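Local coordinates for cellulase IBT99 (Metagenomes, PDB 6WBT), which probably hydrolyses 6-phospho-alpha-glucosides by the NAD- and manganese-dependent mechanism of family 4 glycosidases, and here holds NAD and glucose 6-phosphate, at residues M257-Y261 with P379-K383. Residues are numbered along the deposited sequence; the frame is centred on the assembly and turned at random.
Sequences MFTDY and PRFYK
Tyr382 reaches across from the first turn of helix 380-402 and lies between two aromatic rings, one from each side of the contact. Over one face comes Tyr261, whose CE2 stands 3.5 Å from Tyr382 CE2 with the ring planes 41° apart, an oblique meeting rather than a stack. Against the opposite face its helix neighbour Phe381 turns a ring edge, with CD2 over the centre of the Tyr382 ring. At the rim, the Tyr382 hydroxyl donates a hydrogen bond of 3.1 Å from OH to OD2 of Asp260, which accepts through its anti lone pair. Phe381 in turn meets Phe258 in an offset stack, centroids 4.8 Å apart and planes 21° from parallel. With Phe381 CG turned opposite the backbone N (chi1 171°), its CZ is carried over one face of the Phe258 ring, toward the rim and 3.7 Å from Phe258 CE1. Further along the loop, Tyr261 OH rests against CG and CD of Pro379, the N-cap residue. A leucine in place of Tyr382 would probably leave the Asp260 carboxylate without this donor and open a gap between Tyr261 and Phe381. Trp204 adds an edge-to-face partner for Tyr382, while Met410 of the second subunit packs on Phe258 and Phe381. Together the four rings and one hydrogen bond join the start of helix 380-402 to the loop between helix 251-257 and strand 262-263, inside the family 4 C-terminal domain and beside a subunit interface.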
loop_
_atom_site.group_PDB
_atom_site.type_symbol
_atom_site.label_atom_id
_atom_site.label_comp_id
_atom_site.label_asym_id
_atom_site.label_seq_id
_atom_site.Cartn_x
_atom_site.Cartn_y
_atom_site.Cartn_z
HETATM N N MSE A 257 29.290 -13.464 -2.563
HETATM C CA MSE A 257 29.195 -12.019 -2.388
HETATM C C MSE A 257 27.917 -11.641 -1.645
HETATM O O MSE A 257 27.921 -10.745 -0.802
HETATM C CB MSE A 257 29.249 -11.314 -3.745
HETATM C CG MSE A 257 30.510 -11.611 -4.541
HETATM SE SE MSE A 257 30.452 -10.941 -6.372
HETATM C CE MSE A 257 30.512 -9.030 -6.001
ATOM N N PHE A 258 26.827 -12.334 -1.964
ATOM C CA PHE A 258 25.526 -12.112 -1.339
ATOM C C PHE A 258 25.139 -13.393 -0.611
ATOM O O PHE A 258 24.799 -14.396 -1.249
ATOM C CB PHE A 258 24.483 -11.714 -2.382
ATOM C CG PHE A 258 24.981 -10.699 -3.373
ATOM C CD1 PHE A 258 25.115 -9.368 -3.014
ATOM C CD2 PHE A 258 25.324 -11.078 -4.660
ATOM C CE1 PHE A 258 25.578 -8.433 -3.922
ATOM C CE2 PHE A 258 25.787 -10.147 -5.574
ATOM C CZ PHE A 258 25.914 -8.823 -5.204
ATOM N N THR A 259 25.188 -13.356 0.720
ATOM C CA THR A 259 25.134 -14.554 1.546
ATOM C C THR A 259 23.761 -14.812 2.157
ATOM O O THR A 259 23.630 -15.708 2.996
ATOM C CB THR A 259 26.179 -14.465 2.659
ATOM O OG1 THR A 259 25.872 -13.357 3.515
ATOM C CG2 THR A 259 27.567 -14.269 2.069
ATOM N N ASP A 260 22.736 -14.055 1.761
ATOM C CA ASP A 260 21.410 -14.260 2.336
ATOM C C ASP A 260 20.784 -15.554 1.830
ATOM O O ASP A 260 20.428 -16.436 2.619
ATOM C CB ASP A 260 20.508 -13.065 2.020
ATOM C CG ASP A 260 20.916 -11.810 2.763
ATOM O OD1 ASP A 260 21.213 -11.902 3.973
ATOM O OD2 ASP A 260 20.940 -10.730 2.137
ATOM N N TYR A 261 20.641 -15.685 0.514
ATOM C CA TYR A 261 19.924 -16.797 -0.090
ATOM C C TYR A 261 20.812 -17.492 -1.114
ATOM O O TYR A 261 21.855 -16.977 -1.524
ATOM C CB TYR A 261 18.627 -16.321 -0.761
ATOM C CG TYR A 261 17.828 -15.336 0.064
ATOM C CD1 TYR A 261 17.529 -15.593 1.395
ATOM C CD2 TYR A 261 17.380 -14.144 -0.489
ATOM C CE1 TYR A 261 16.802 -14.693 2.152
ATOM C CE2 TYR A 261 16.653 -13.238 0.260
ATOM C CZ TYR A 261 16.367 -13.517 1.579
ATOM O OH TYR A 261 15.643 -12.617 2.327
ATOM N N PRO A 379 13.666 -8.136 1.584
ATOM C CA PRO A 379 14.596 -7.044 1.907
ATOM C C PRO A 379 14.865 -6.143 0.708
ATOM O O PRO A 379 14.460 -6.411 -0.426
ATOM C CB PRO A 379 15.865 -7.773 2.367
ATOM C CG PRO A 379 15.719 -9.176 1.883
ATOM C CD PRO A 379 14.253 -9.460 1.846
ATOM N N ARG A 380 15.584 -5.050 0.983
ATOM C CA ARG A 380 15.702 -3.963 0.012
ATOM C C ARG A 380 16.491 -4.380 -1.224
ATOM O O ARG A 380 16.110 -4.038 -2.350
ATOM C CB ARG A 380 16.344 -2.740 0.672
ATOM C CG ARG A 380 16.770 -1.657 -0.309
ATOM C CD ARG A 380 17.414 -0.474 0.398
ATOM N NE ARG A 380 16.432 0.502 0.863
ATOM C CZ ARG A 380 15.972 0.572 2.107
ATOM N NH1 ARG A 380 16.404 -0.278 3.029
ATOM N NH2 ARG A 380 15.079 1.497 2.434
ATOM N N PHE A 381 17.595 -5.109 -1.040
ATOM C CA PHE A 381 18.451 -5.452 -2.174
ATOM C C PHE A 381 17.714 -6.280 -3.216
ATOM O O PHE A 381 17.996 -6.165 -4.414
ATOM C CB PHE A 381 19.694 -6.201 -1.692
ATOM C CG PHE A 381 20.523 -6.775 -2.807
ATOM C CD1 PHE A 381 21.189 -5.943 -3.691
ATOM C CD2 PHE A 381 20.635 -8.145 -2.972
ATOM C CE1 PHE A 381 21.953 -6.465 -4.717
ATOM C CE2 PHE A 381 21.397 -8.675 -3.997
ATOM C CZ PHE A 381 22.058 -7.834 -4.871
ATOM N N TYR A 382 16.768 -7.113 -2.788
ATOM C CA TYR A 382 16.023 -7.951 -3.716
ATOM C C TYR A 382 14.751 -7.286 -4.218
ATOM O O TYR A 382 14.233 -7.685 -5.267
ATOM C CB TYR A 382 15.696 -9.290 -3.052
ATOM C CG TYR A 382 16.917 -9.937 -2.442
ATOM C CD1 TYR A 382 17.768 -10.716 -3.211
ATOM C CD2 TYR A 382 17.233 -9.747 -1.106
ATOM C CE1 TYR A 382 18.891 -11.301 -2.662
ATOM C CE2 TYR A 382 18.353 -10.327 -0.546
ATOM C CZ TYR A 382 19.179 -11.103 -1.330
ATOM O OH TYR A 382 20.298 -11.685 -0.785
ATOM N N LYS A 383 14.242 -6.284 -3.499
ATOM C CA LYS A 383 13.135 -5.489 -4.017
ATOM C C LYS A 383 13.584 -4.638 -5.198
ATOM O O LYS A 383 12.929 -4.617 -6.246
ATOM C CB LYS A 383 12.555 -4.609 -2.910
ATOM C CG LYS A 383 11.584 -3.548 -3.406
ATOM C CD LYS A 383 11.193 -2.593 -2.288
ATOM C CE LYS A 383 10.358 -1.432 -2.812
ATOM N NZ LYS A 383 9.080 -1.888 -3.423
#